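PDB 3M4R: class II aldolase/adducin N-terminal domain-containing protein from Thermoplasma acidophilum, which is of unknown function but probably acts as an oxidoreductase of the short-chain dehydrogenase family, this piece being its zinc-binding class II aldolase/adducin-like N-terminal domain. Local coordinates for residues A[73-86]-A[100-113]. Sequence-based numbering, arbitrary orientation.
Sequences RGFTGIRMDDALAA and YLKKSMVNPSEPSP
A single antiparallel bridge, the non-hydrogen-bonded pair I78 and M105, lays residues 104-106 along strand 75-79, the edge strand of the AraD-like domain's sheet. Two backbone bonds define it: R79 N donates to S104 O at 2.9 Å, nearly straight (174° at the hydrogen), and V106 N donates to G77 O at 2.9 Å from above the carbonyl plane. At the amide of the same G77, a carboxylate stands in for a strand partner. E110, extended beyond CG, turns the syn lone pair of OE1 to G77 N (2.9 Å), and one water links G77 O, N107 N and the same OE1. T76 OG1 donates to P111 O at 2.6 Å. The apolar evidence centres on I78, whose CD1 lies 3.7 Å from M105 CG and also meets P113 CG.

At the helical end, Y100 swings its ring out with CG anti to the backbone N (chi1 -169°), and OH donates to D82 O at 2.6 Å, tilted 27° from the carbonyl plane, while A86 CB touches CZ at 3.8 Å. A phenylalanine at Y100 would probably keep the A86 contact but deprive D82 O of this hydroxyl donor.

Strand 54-61 pairs with the other edge of 75-79, and its R59 forms a salt bridge with E110 OE2. Helix 117-121 packs against A83, A86 and L101, placing the contact beside the segment that follows zinc ligand E116.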
loop_
_atom_site.group_PDB
_atom_site.type_symbol
_atom_site.label_atom_id
_atom_site.label_comp_id
_atom_site.label_asym_id
_atom_site.label_seq_id
_atom_site.Cartn_x
_atom_site.Cartn_y
_atom_site.Cartn_z
ATOM N N ARG A 73 12.503 -11.760 2.402
ATOM C CA ARG A 73 11.864 -12.425 3.542
ATOM C C ARG A 73 10.751 -11.604 4.132
ATOM O O ARG A 73 9.879 -12.129 4.808
ATOM C CB ARG A 73 12.859 -12.690 4.693
ATOM C CG ARG A 73 13.878 -13.757 4.444
ATOM C CD ARG A 73 14.868 -13.775 5.607
ATOM N NE ARG A 73 15.242 -12.414 5.993
ATOM C CZ ARG A 73 15.907 -12.104 7.095
ATOM N NH1 ARG A 73 16.277 -13.046 7.944
ATOM N NH2 ARG A 73 16.206 -10.845 7.342
ATOM N N GLY A 74 10.802 -10.290 3.924
ATOM C CA GLY A 74 9.793 -9.429 4.470
ATOM C C GLY A 74 8.503 -9.373 3.724
ATOM O O GLY A 74 7.692 -8.525 4.046
ATOM N N PHE A 75 8.319 -10.208 2.698
ATOM C CA PHE A 75 7.112 -10.210 1.898
ATOM C C PHE A 75 6.451 -11.557 2.012
ATOM O O PHE A 75 7.006 -12.574 1.582
ATOM C CB PHE A 75 7.391 -9.807 0.455
ATOM C CG PHE A 75 7.708 -8.354 0.368
ATOM C CD1 PHE A 75 9.022 -7.907 0.594
ATOM C CD2 PHE A 75 6.685 -7.415 0.267
ATOM C CE1 PHE A 75 9.305 -6.519 0.629
ATOM C CE2 PHE A 75 6.964 -6.027 0.306
ATOM C CZ PHE A 75 8.274 -5.585 0.490
ATOM N N THR A 76 5.260 -11.548 2.572
ATOM C CA THR A 76 4.514 -12.789 2.879
ATOM C C THR A 76 3.528 -12.946 1.739
ATOM O O THR A 76 2.891 -11.964 1.296
ATOM C CB THR A 76 3.867 -12.689 4.241
ATOM O OG1 THR A 76 4.888 -12.842 5.270
ATOM C CG2 THR A 76 2.695 -13.758 4.487
ATOM N N GLY A 77 3.413 -14.183 1.241
ATOM C CA GLY A 77 2.537 -14.506 0.115
ATOM C C GLY A 77 1.116 -14.790 0.537
ATOM O O GLY A 77 0.892 -15.731 1.324
ATOM N N ILE A 78 0.168 -14.035 -0.029
ATOM C CA ILE A 78 -1.268 -14.208 0.221
ATOM C C ILE A 78 -1.939 -14.583 -1.077
ATOM O O ILE A 78 -1.718 -13.955 -2.128
ATOM C CB ILE A 78 -1.900 -12.897 0.818
ATOM C CG1 ILE A 78 -1.195 -12.501 2.124
ATOM C CG2 ILE A 78 -3.441 -13.003 1.042
ATOM C CD1 ILE A 78 -1.337 -13.486 3.329
ATOM N N ARG A 79 -2.750 -15.610 -1.048
ATOM C CA ARG A 79 -3.462 -16.019 -2.265
ATOM C C ARG A 79 -4.445 -14.932 -2.650
ATOM O O ARG A 79 -5.267 -14.550 -1.853
ATOM C CB ARG A 79 -4.228 -17.326 -2.058
ATOM C CG ARG A 79 -3.360 -18.500 -1.647
ATOM C CD ARG A 79 -4.138 -19.796 -1.374
ATOM N NE ARG A 79 -3.115 -20.808 -1.195
ATOM C CZ ARG A 79 -2.641 -21.602 -2.142
ATOM N NH1 ARG A 79 -3.168 -21.619 -3.364
ATOM N NH2 ARG A 79 -1.661 -22.425 -1.831
HETATM N N MSE A 80 -4.366 -14.436 -3.890
HETATM C CA MSE A 80 -5.269 -13.385 -4.338
HETATM C C MSE A 80 -6.681 -13.911 -4.478
HETATM O O MSE A 80 -7.616 -13.182 -4.167
HETATM C CB MSE A 80 -4.828 -12.750 -5.671
HETATM C CG MSE A 80 -3.770 -11.625 -5.433
HETATM SE SE MSE A 80 -4.468 -10.032 -4.533
HETATM C CE MSE A 80 -5.663 -9.543 -5.994
ATOM N N ASP A 81 -6.850 -15.151 -4.917
ATOM C CA ASP A 81 -8.184 -15.749 -4.970
ATOM C C ASP A 81 -8.875 -15.624 -3.616
ATOM O O ASP A 81 -10.006 -15.195 -3.537
ATOM C CB ASP A 81 -8.109 -17.239 -5.299
ATOM C CG ASP A 81 -8.040 -17.515 -6.786
ATOM O OD1 ASP A 81 -8.202 -16.574 -7.594
ATOM O OD2 ASP A 81 -7.850 -18.722 -7.148
ATOM N N ASP A 82 -8.151 -15.960 -2.550
ATOM C CA ASP A 82 -8.663 -15.877 -1.176
ATOM C C ASP A 82 -8.945 -14.406 -0.764
ATOM O O ASP A 82 -9.996 -14.068 -0.241
ATOM C CB ASP A 82 -7.657 -16.459 -0.210
ATOM C CG ASP A 82 -7.584 -17.984 -0.241
ATOM O OD1 ASP A 82 -8.173 -18.605 -1.161
ATOM O OD2 ASP A 82 -6.955 -18.544 0.701
ATOM N N ALA A 83 -7.974 -13.538 -0.974
ATOM C CA ALA A 83 -8.146 -12.142 -0.616
ATOM C C ALA A 83 -9.297 -11.496 -1.374
ATOM O O ALA A 83 -10.105 -10.812 -0.791
ATOM C CB ALA A 83 -6.784 -11.357 -0.785
ATOM N N LEU A 84 -9.429 -11.738 -2.666
ATOM C CA LEU A 84 -10.462 -11.063 -3.424
ATOM C C LEU A 84 -11.830 -11.596 -3.040
ATOM O O LEU A 84 -12.855 -10.907 -3.207
ATOM C CB LEU A 84 -10.251 -11.257 -4.941
ATOM C CG LEU A 84 -9.188 -10.386 -5.632
ATOM C CD1 LEU A 84 -9.029 -10.782 -7.126
ATOM C CD2 LEU A 84 -9.512 -8.887 -5.492
ATOM N N ALA A 85 -11.884 -12.829 -2.527
ATOM C CA ALA A 85 -13.176 -13.396 -2.136
ATOM C C ALA A 85 -13.704 -12.692 -0.917
ATOM O O ALA A 85 -14.877 -12.722 -0.676
ATOM C CB ALA A 85 -13.067 -14.925 -1.860
ATOM N N ALA A 86 -12.826 -12.048 -0.153
ATOM C CA ALA A 86 -13.215 -11.301 1.062
ATOM C C ALA A 86 -14.055 -10.069 0.752
ATOM O O ALA A 86 -14.759 -9.557 1.635
ATOM C CB ALA A 86 -11.926 -10.851 1.865
ATOM N N TYR A 100 -8.386 -14.564 8.877
ATOM C CA TYR A 100 -8.636 -14.770 7.417
ATOM C C TYR A 100 -7.347 -14.776 6.639
ATOM O O TYR A 100 -7.084 -15.654 5.792
ATOM C CB TYR A 100 -9.572 -13.710 6.870
ATOM C CG TYR A 100 -10.114 -13.957 5.473
ATOM C CD1 TYR A 100 -9.343 -13.739 4.358
ATOM C CD2 TYR A 100 -11.429 -14.407 5.284
ATOM C CE1 TYR A 100 -9.857 -13.937 3.070
ATOM C CE2 TYR A 100 -11.936 -14.630 4.008
ATOM C CZ TYR A 100 -11.165 -14.404 2.935
ATOM O OH TYR A 100 -11.698 -14.647 1.700
ATOM N N LEU A 101 -6.528 -13.784 6.917
ATOM C CA LEU A 101 -5.271 -13.658 6.238
ATOM C C LEU A 101 -4.339 -14.844 6.491
ATOM O O LEU A 101 -3.688 -15.291 5.560
ATOM C CB LEU A 101 -4.586 -12.323 6.568
ATOM C CG LEU A 101 -5.255 -11.052 6.066
ATOM C CD1 LEU A 101 -4.576 -9.843 6.671
ATOM C CD2 LEU A 101 -5.249 -10.970 4.497
ATOM N N LYS A 102 -4.297 -15.350 7.729
ATOM C CA LYS A 102 -3.514 -16.497 8.080
ATOM C C LYS A 102 -3.963 -17.669 7.239
ATOM O O LYS A 102 -3.117 -18.423 6.738
ATOM C CB LYS A 102 -3.632 -16.822 9.608
ATOM C CG LYS A 102 -2.758 -17.987 10.099
ATOM C CD LYS A 102 -2.895 -18.255 11.688
ATOM C CE LYS A 102 -1.816 -19.315 12.210
ATOM N NZ LYS A 102 -2.113 -20.237 13.395
ATOM N N LYS A 103 -5.271 -17.828 7.057
ATOM C CA LYS A 103 -5.799 -19.000 6.315
ATOM C C LYS A 103 -5.547 -18.832 4.796
ATOM O O LYS A 103 -5.774 -19.771 4.003
ATOM C CB LYS A 103 -7.279 -19.152 6.579
ATOM C CG LYS A 103 -7.592 -19.681 8.006
ATOM C CD LYS A 103 -9.122 -19.658 8.359
ATOM C CE LYS A 103 -9.347 -20.142 9.791
ATOM N NZ LYS A 103 -10.794 -20.145 10.068
ATOM N N SER A 104 -5.115 -17.642 4.418
ATOM C CA SER A 104 -4.885 -17.269 2.998
ATOM C C SER A 104 -3.393 -17.242 2.633
ATOM O O SER A 104 -3.019 -16.941 1.497
ATOM C CB SER A 104 -5.514 -15.914 2.692
ATOM O OG SER A 104 -6.894 -15.904 3.043
HETATM N N MSE A 105 -2.551 -17.632 3.582
HETATM C CA MSE A 105 -1.084 -17.598 3.402
HETATM C C MSE A 105 -0.640 -18.774 2.554
HETATM O O MSE A 105 -1.007 -19.922 2.809
HETATM C CB MSE A 105 -0.355 -17.651 4.737
HETATM C CG MSE A 105 -0.319 -16.326 5.447
HETATM SE SE MSE A 105 0.247 -16.498 7.253
HETATM C CE MSE A 105 2.234 -16.500 6.943
ATOM N N VAL A 106 0.131 -18.494 1.517
ATOM C CA VAL A 106 0.730 -19.548 0.697
ATOM C C VAL A 106 1.702 -20.411 1.512
ATOM O O VAL A 106 1.812 -21.601 1.297
ATOM C CB VAL A 106 1.426 -18.971 -0.561
ATOM C CG1 VAL A 106 0.562 -17.912 -1.190
ATOM C CG2 VAL A 106 2.799 -18.380 -0.211
ATOM N N ASN A 107 2.377 -19.819 2.478
ATOM C CA ASN A 107 3.263 -20.544 3.319
ATOM C C ASN A 107 3.074 -20.089 4.746
ATOM O O ASN A 107 3.678 -19.109 5.189
ATOM C CB ASN A 107 4.737 -20.417 2.934
ATOM C CG ASN A 107 5.649 -21.219 3.893
ATOM O OD1 ASN A 107 5.201 -21.873 4.860
ATOM N ND2 ASN A 107 6.925 -21.193 3.605
ATOM N N PRO A 108 2.310 -20.878 5.516
ATOM C CA PRO A 108 1.932 -20.426 6.846
ATOM C C PRO A 108 3.122 -20.228 7.803
ATOM O O PRO A 108 2.923 -19.671 8.870
ATOM C CB PRO A 108 0.973 -21.534 7.342
ATOM C CG PRO A 108 0.360 -22.139 6.092
ATOM C CD PRO A 108 1.522 -22.053 5.053
ATOM N N SER A 109 4.323 -20.655 7.435
ATOM C CA SER A 109 5.482 -20.461 8.304
ATOM C C SER A 109 6.145 -19.099 8.077
ATOM O O SER A 109 7.009 -18.701 8.843
ATOM C CB SER A 109 6.519 -21.576 8.122
ATOM O OG SER A 109 7.187 -21.460 6.882
ATOM N N GLU A 110 5.712 -18.367 7.047
ATOM C CA GLU A 110 6.154 -16.979 6.889
ATOM C C GLU A 110 5.677 -16.067 8.007
ATOM O O GLU A 110 4.724 -16.400 8.728
ATOM C CB GLU A 110 5.729 -16.400 5.542
ATOM C CG GLU A 110 6.403 -17.090 4.428
ATOM C CD GLU A 110 5.958 -16.606 3.054
ATOM O OE1 GLU A 110 4.887 -15.995 2.911
ATOM O OE2 GLU A 110 6.689 -16.870 2.095
ATOM N N PRO A 111 6.372 -14.923 8.190
ATOM C CA PRO A 111 5.886 -13.951 9.178
ATOM C C PRO A 111 4.483 -13.414 8.829
ATOM O O PRO A 111 4.108 -13.354 7.659
ATOM C CB PRO A 111 6.948 -12.846 9.151
ATOM C CG PRO A 111 8.186 -13.487 8.482
ATOM C CD PRO A 111 7.573 -14.427 7.481
ATOM N N SER A 112 3.706 -13.076 9.858
ATOM C CA SER A 112 2.342 -12.552 9.657
ATOM C C SER A 112 2.319 -11.366 8.687
ATOM O O SER A 112 3.158 -10.492 8.758
ATOM C CB SER A 112 1.727 -12.134 10.984
ATOM O OG SER A 112 1.514 -13.254 11.820
ATOM N N PRO A 113 1.341 -11.339 7.775
ATOM C CA PRO A 113 1.227 -10.263 6.823
ATOM C C PRO A 113 0.686 -8.993 7.499
ATOM O O PRO A 113 0.015 -9.060 8.540
ATOM C CB PRO A 113 0.223 -10.810 5.781
ATOM C CG PRO A 113 -0.650 -11.713 6.583
ATOM C CD PRO A 113 0.261 -12.348 7.600
HETATM O O HOH W 1 2.502 -17.117 3.028
#